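PDB 3CLJ: protein NRD1 from Saccharomyces cerevisiae, which uses its CTD-interacting domain to bind the serine-phosphorylated C-terminal domain of RNA polymerase II as part of the Nrd1-Nab3-Sen1 termination complex. Local coordinates for residues I46-S50 / S61-I65; I101-S106 / S136-I141. All blocks are in the same frame, centred on the assembly; numbering follows the deposited sequence.

Interaction 1: residues I46-S50 / S61-I65; sequences IIDYS and SLYII
Ser-50 and Ser-61 meet hydroxyl to hydroxyl, with Ser-50 OG 2.9 Å from Ser-61 OG, where the two segments come nearest each other and only small side chains fit between the backbones. The alpha carbons of this pair are 4.9 Å apart, against 7.0 Å for the CA atoms of Ile-46 and Ile-65 one turn away. Ser-61 OG sits between its own backbone N and carbonyl carbon (chi1 83°), a position from which it also hydrogen-bonds Lys-58 O in the preceding turn. Its CB lies obliquely against the Tyr-49 ring, 3.6 Å from Tyr-49 CD2. Ile-64 CD1 comes to the neighbouring ring atom, Tyr-49 CE2, the two side chains crossing at about a right angle. The ring reaches both partners because its CG is anti to the backbone N (chi1 176°). Exchanging Tyr-49 for an alanine would probably open a gap beside Ser-61 CB and Ile-64 CD1 and leave Ile-64 CD1 less tightly held. These segments belong to helix 39-52 and helix 58-77, successive helices of the all-helical CID domain, packed nearly antiparallel at 160° as a helical hairpin. Between them a water held among buried residues, in plane at the Tyr-49 ring edge, donates to Ile-46 O at 2.8 Å and to Ser-61 O at 2.9 Å, bridging two backbone carbonyls. Beyond it the contact is purely aliphatic. Ile-46 divides its branches: CG2 touches Ile-64 CG2 at 3.9 Å, whereas CD1, at the end of the extended other branch, rests on Ile-65 CG1. Branched isoleucines suit the wider end, since one residue can fill two neighbouring positions there. Leu-10 of helix 3-11 covers both Tyr-49 and Ile-64.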
loop_
_atom_site.group_PDB
_atom_site.type_symbol
_atom_site.label_atom_id
_atom_site.label_comp_id
_atom_site.label_asym_id
_atom_site.label_seq_id
_atom_site.Cartn_x
_atom_site.Cartn_y
_atom_site.Cartn_z
ATOM N N ILE A 46 1.256 4.819 6.342
ATOM C CA ILE A 46 0.464 3.871 5.579
ATOM C C ILE A 46 1.003 2.449 5.748
ATOM O O ILE A 46 0.246 1.503 5.693
ATOM C CB ILE A 46 0.226 4.314 4.073
ATOM C CG1 ILE A 46 1.469 4.120 3.174
ATOM C CG2 ILE A 46 -0.405 5.755 4.026
ATOM C CD1 ILE A 46 1.253 4.442 1.667
ATOM N N ILE A 47 2.308 2.328 5.914
ATOM C CA ILE A 47 2.969 1.051 6.298
ATOM C C ILE A 47 2.421 0.541 7.630
ATOM O O ILE A 47 2.033 -0.629 7.768
ATOM C CB ILE A 47 4.512 1.202 6.356
ATOM C CG1 ILE A 47 5.072 1.373 4.915
ATOM C CG2 ILE A 47 5.155 -0.032 6.997
ATOM C CD1 ILE A 47 6.554 1.732 4.837
ATOM N N ASP A 48 2.368 1.446 8.602
ATOM C CA ASP A 48 1.928 1.123 9.943
ATOM C C ASP A 48 0.421 0.854 9.990
ATOM O O ASP A 48 -0.052 0.024 10.775
ATOM C CB ASP A 48 2.359 2.251 10.896
ATOM C CG ASP A 48 3.883 2.252 11.155
ATOM O OD1 ASP A 48 4.543 1.220 10.905
ATOM O OD2 ASP A 48 4.442 3.250 11.696
ATOM N N TYR A 49 -0.334 1.572 9.168
ATOM C CA TYR A 49 -1.748 1.302 9.060
ATOM C C TYR A 49 -1.955 -0.169 8.591
ATOM O O TYR A 49 -2.767 -0.901 9.148
ATOM C CB TYR A 49 -2.421 2.276 8.059
ATOM C CG TYR A 49 -3.853 1.898 7.897
ATOM C CD1 TYR A 49 -4.769 2.123 8.951
ATOM C CD2 TYR A 49 -4.295 1.230 6.743
ATOM C CE1 TYR A 49 -6.119 1.732 8.819
ATOM C CE2 TYR A 49 -5.610 0.874 6.586
ATOM C CZ TYR A 49 -6.512 1.071 7.653
ATOM O OH TYR A 49 -7.822 0.653 7.529
ATOM N N SER A 50 -1.225 -0.570 7.567
ATOM C CA SER A 50 -1.204 -1.980 7.118
ATOM C C SER A 50 -0.873 -2.996 8.224
ATOM O O SER A 50 -1.468 -4.079 8.322
ATOM C CB SER A 50 -0.203 -2.149 5.948
ATOM O OG SER A 50 -0.452 -3.359 5.241
ATOM N N SER A 61 -5.765 -1.690 3.197
ATOM C CA SER A 61 -4.428 -1.169 3.453
ATOM C C SER A 61 -3.460 -1.384 2.274
ATOM O O SER A 61 -2.612 -0.524 1.988
ATOM C CB SER A 61 -3.856 -1.742 4.744
ATOM O OG SER A 61 -3.258 -3.052 4.497
ATOM N N LEU A 62 -3.614 -2.497 1.566
ATOM C CA LEU A 62 -2.812 -2.734 0.344
ATOM C C LEU A 62 -3.316 -1.905 -0.866
ATOM O O LEU A 62 -2.520 -1.528 -1.760
ATOM C CB LEU A 62 -2.769 -4.250 0.016
ATOM C CG LEU A 62 -2.005 -5.110 1.045
ATOM C CD1 LEU A 62 -2.219 -6.625 0.746
ATOM C CD2 LEU A 62 -0.524 -4.790 1.216
ATOM N N TYR A 63 -4.622 -1.624 -0.882
ATOM C CA TYR A 63 -5.215 -0.680 -1.874
ATOM C C TYR A 63 -4.645 0.733 -1.667
ATOM O O TYR A 63 -4.352 1.466 -2.626
ATOM C CB TYR A 63 -6.737 -0.639 -1.792
ATOM C CG TYR A 63 -7.457 -1.873 -2.359
ATOM C CD1 TYR A 63 -6.785 -2.821 -3.161
ATOM C CD2 TYR A 63 -8.814 -2.060 -2.114
ATOM C CE1 TYR A 63 -7.474 -3.936 -3.703
ATOM C CE2 TYR A 63 -9.508 -3.148 -2.621
ATOM C CZ TYR A 63 -8.843 -4.074 -3.426
ATOM O OH TYR A 63 -9.561 -5.125 -3.929
ATOM N N ILE A 64 -4.478 1.131 -0.409
ATOM C CA ILE A 64 -3.920 2.449 -0.136
ATOM C C ILE A 64 -2.464 2.533 -0.652
ATOM O O ILE A 64 -2.068 3.507 -1.312
ATOM C CB ILE A 64 -3.955 2.791 1.389
ATOM C CG1 ILE A 64 -5.373 3.138 1.869
ATOM C CG2 ILE A 64 -3.071 4.031 1.702
ATOM C CD1 ILE A 64 -5.546 3.054 3.470
ATOM N N ILE A 65 -1.672 1.504 -0.352
ATOM C CA ILE A 65 -0.313 1.350 -0.897
ATOM C C ILE A 65 -0.233 1.219 -2.434
ATOM O O ILE A 65 0.699 1.765 -3.076
ATOM C CB ILE A 65 0.437 0.163 -0.151
ATOM C CG1 ILE A 65 0.689 0.559 1.300
ATOM C CG2 ILE A 65 1.726 -0.285 -0.921
ATOM C CD1 ILE A 65 0.949 -0.646 2.241
HETATM O O HOH W 1 -2.090 1.319 4.166
#

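Interaction 2: residues I101-S106 / S136-I141; sequences IQELLS and SYLNAI
Ile-141 CD1 presses against the aliphatic part of Gln-102, 3.6 Å from Gln-102 CG, the two side chains crossing at about a right angle. Leu-138 CD2 reaches the same Gln-102 CG at 3.7 Å and also touches Leu-105 CD1, so it wedges between residues three apart on the helix. Ile-141 uses its other branch on Leu-105, CG2 lying 3.9 Å from Leu-105 CB. Glutamine suits this margin: its methylenes join the apolar patch, while the amide, carried toward 136-137 by a chain extended beyond CG, accepts through Gln-102 OE1 from a water 3.2 Å away, which in turn accepts from Tyr-137 N. Beside Ile-141, Ser-106 OG donates to Gln-102 O at 2.9 Å, tilted 31° from the carbonyl plane, and Ser-106 N binds the same oxygen from the opposite face. Further out, Trp-127 of helix 114-130 backs Leu-105, Phe-133 covers Leu-138, and Phe-146 of helix 144-149 packs on both Ile-141 and Ser-106. The loop 136-141 is thus laid over helix 90-111 by shape and apolar burial, and its polar link to the helix across this contact is a water bridge at the exposed margin.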
loop_
_atom_site.group_PDB
_atom_site.type_symbol
_atom_site.label_atom_id
_atom_site.label_comp_id
_atom_site.label_asym_id
_atom_site.label_seq_id
_atom_site.Cartn_x
_atom_site.Cartn_y
_atom_site.Cartn_z
ATOM N N ILE A 101 7.239 -4.570 1.801
ATOM C CA ILE A 101 6.088 -5.141 1.123
ATOM C C ILE A 101 5.882 -6.679 1.336
ATOM O O ILE A 101 4.746 -7.149 1.374
ATOM C CB ILE A 101 6.018 -4.755 -0.399
ATOM C CG1 ILE A 101 4.582 -4.800 -0.877
ATOM C CG2 ILE A 101 6.961 -5.611 -1.299
ATOM C CD1 ILE A 101 3.605 -3.961 -0.073
ATOM N N GLN A 102 6.969 -7.457 1.419
ATOM C CA GLN A 102 6.786 -8.867 1.677
ATOM C C GLN A 102 6.216 -9.152 3.070
ATOM O O GLN A 102 5.336 -10.024 3.202
ATOM C CB GLN A 102 8.102 -9.565 1.502
ATOM C CG GLN A 102 8.519 -9.518 0.063
ATOM C CD GLN A 102 9.894 -10.088 -0.144
ATOM O OE1 GLN A 102 10.832 -9.354 -0.439
ATOM N NE2 GLN A 102 10.034 -11.389 0.074
ATOM N N GLU A 103 6.710 -8.426 4.089
ATOM C CA GLU A 103 6.136 -8.464 5.454
ATOM C C GLU A 103 4.630 -8.149 5.425
ATOM O O GLU A 103 3.780 -8.869 6.011
ATOM C CB GLU A 103 6.846 -7.454 6.376
ATOM C CG GLU A 103 6.164 -7.220 7.725
ATOM C CD GLU A 103 6.548 -5.897 8.377
ATOM O OE1 GLU A 103 7.649 -5.343 8.048
ATOM O OE2 GLU A 103 5.731 -5.430 9.218
ATOM N N LEU A 104 4.310 -7.046 4.750
ATOM C CA LEU A 104 2.941 -6.584 4.743
ATOM C C LEU A 104 2.051 -7.545 3.969
ATOM O O LEU A 104 0.930 -7.772 4.375
ATOM C CB LEU A 104 2.828 -5.165 4.126
ATOM C CG LEU A 104 3.586 -4.044 4.824
ATOM C CD1 LEU A 104 3.216 -2.703 4.099
ATOM C CD2 LEU A 104 3.348 -3.976 6.342
ATOM N N LEU A 105 2.504 -8.010 2.811
ATOM C CA LEU A 105 1.723 -9.009 2.042
ATOM C C LEU A 105 1.491 -10.323 2.762
ATOM O O LEU A 105 0.369 -10.825 2.761
ATOM C CB LEU A 105 2.437 -9.347 0.711
ATOM C CG LEU A 105 2.301 -8.237 -0.346
ATOM C CD1 LEU A 105 3.470 -8.350 -1.419
ATOM C CD2 LEU A 105 0.886 -8.230 -0.988
ATOM N N SER A 106 2.555 -10.914 3.339
ATOM C CA SER A 106 2.415 -12.187 4.031
ATOM C C SER A 106 1.384 -12.080 5.135
ATOM O O SER A 106 0.543 -12.963 5.265
ATOM C CB SER A 106 3.770 -12.705 4.580
ATOM O OG SER A 106 4.654 -12.783 3.455
ATOM N N SER A 136 11.773 -7.078 -5.797
ATOM C CA SER A 136 11.275 -8.132 -4.885
ATOM C C SER A 136 10.751 -9.351 -5.623
ATOM O O SER A 136 10.061 -9.236 -6.594
ATOM C CB SER A 136 10.150 -7.608 -4.048
ATOM O OG SER A 136 10.682 -6.704 -3.139
ATOM N N TYR A 137 11.116 -10.538 -5.149
ATOM C CA TYR A 137 10.488 -11.730 -5.712
ATOM C C TYR A 137 9.168 -11.920 -4.966
ATOM O O TYR A 137 9.164 -12.220 -3.784
ATOM C CB TYR A 137 11.405 -12.939 -5.552
ATOM C CG TYR A 137 10.791 -14.215 -6.111
ATOM C CD1 TYR A 137 10.548 -14.341 -7.486
ATOM C CD2 TYR A 137 10.487 -15.313 -5.254
ATOM C CE1 TYR A 137 10.015 -15.492 -8.026
ATOM C CE2 TYR A 137 9.957 -16.500 -5.791
ATOM C CZ TYR A 137 9.717 -16.576 -7.175
ATOM O OH TYR A 137 9.220 -17.699 -7.738
ATOM N N LEU A 138 8.053 -11.748 -5.674
ATOM C CA LEU A 138 6.728 -11.782 -5.090
ATOM C C LEU A 138 5.939 -13.018 -5.607
ATOM O O LEU A 138 4.800 -13.226 -5.170
ATOM C CB LEU A 138 5.913 -10.482 -5.447
ATOM C CG LEU A 138 6.509 -9.205 -4.761
ATOM C CD1 LEU A 138 5.587 -8.001 -4.940
ATOM C CD2 LEU A 138 6.803 -9.382 -3.237
ATOM N N ASN A 139 6.533 -13.792 -6.513
ATOM C CA ASN A 139 5.818 -14.865 -7.153
ATOM C C ASN A 139 5.480 -16.071 -6.218
ATOM O O ASN A 139 4.528 -16.801 -6.489
ATOM C CB ASN A 139 6.571 -15.284 -8.405
ATOM C CG ASN A 139 5.882 -16.399 -9.203
ATOM O OD1 ASN A 139 6.452 -17.485 -9.388
ATOM N ND2 ASN A 139 4.711 -16.111 -9.739
ATOM N N ALA A 140 6.289 -16.298 -5.197
ATOM C CA ALA A 140 6.039 -17.349 -4.195
ATOM C C ALA A 140 4.909 -16.886 -3.232
ATOM O O ALA A 140 3.972 -17.637 -3.009
ATOM C CB ALA A 140 7.313 -17.712 -3.435
ATOM N N ILE A 141 4.960 -15.626 -2.792
ATOM C CA ILE A 141 3.927 -15.009 -1.972
ATOM C C ILE A 141 2.577 -15.037 -2.693
ATOM O O ILE A 141 1.548 -15.297 -2.088
ATOM C CB ILE A 141 4.325 -13.577 -1.561
ATOM C CG1 ILE A 141 5.494 -13.620 -0.599
ATOM C CG2 ILE A 141 3.144 -12.794 -0.957
ATOM C CD1 ILE A 141 6.191 -12.235 -0.443
HETATM O O HOH W 2 12.658 -10.734 -2.615
#

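From the N terminus, the chain first closes interaction 1, in which ten intervening residues, half of them helical, let helix 58-77 fold back on helix 39-52 through the short loop 53-57. It then runs through helix 58-77 into helix 90-111, where interaction 2 opens; that contact closes only after helix 114-130, when 136-141 comes back onto helix 90-111. The two closures are in series, neither nested nor crossed, with centres about 14 Å apart. They nevertheless touch: Leu-104 CD1 meets Ile-65 CD1 at 3.6 Å, and Leu-105 packs on Leu-62. Helix 90-111 therefore has the central hairpin on one flank and the loop between helix 114-130 and helix 144-149 on another.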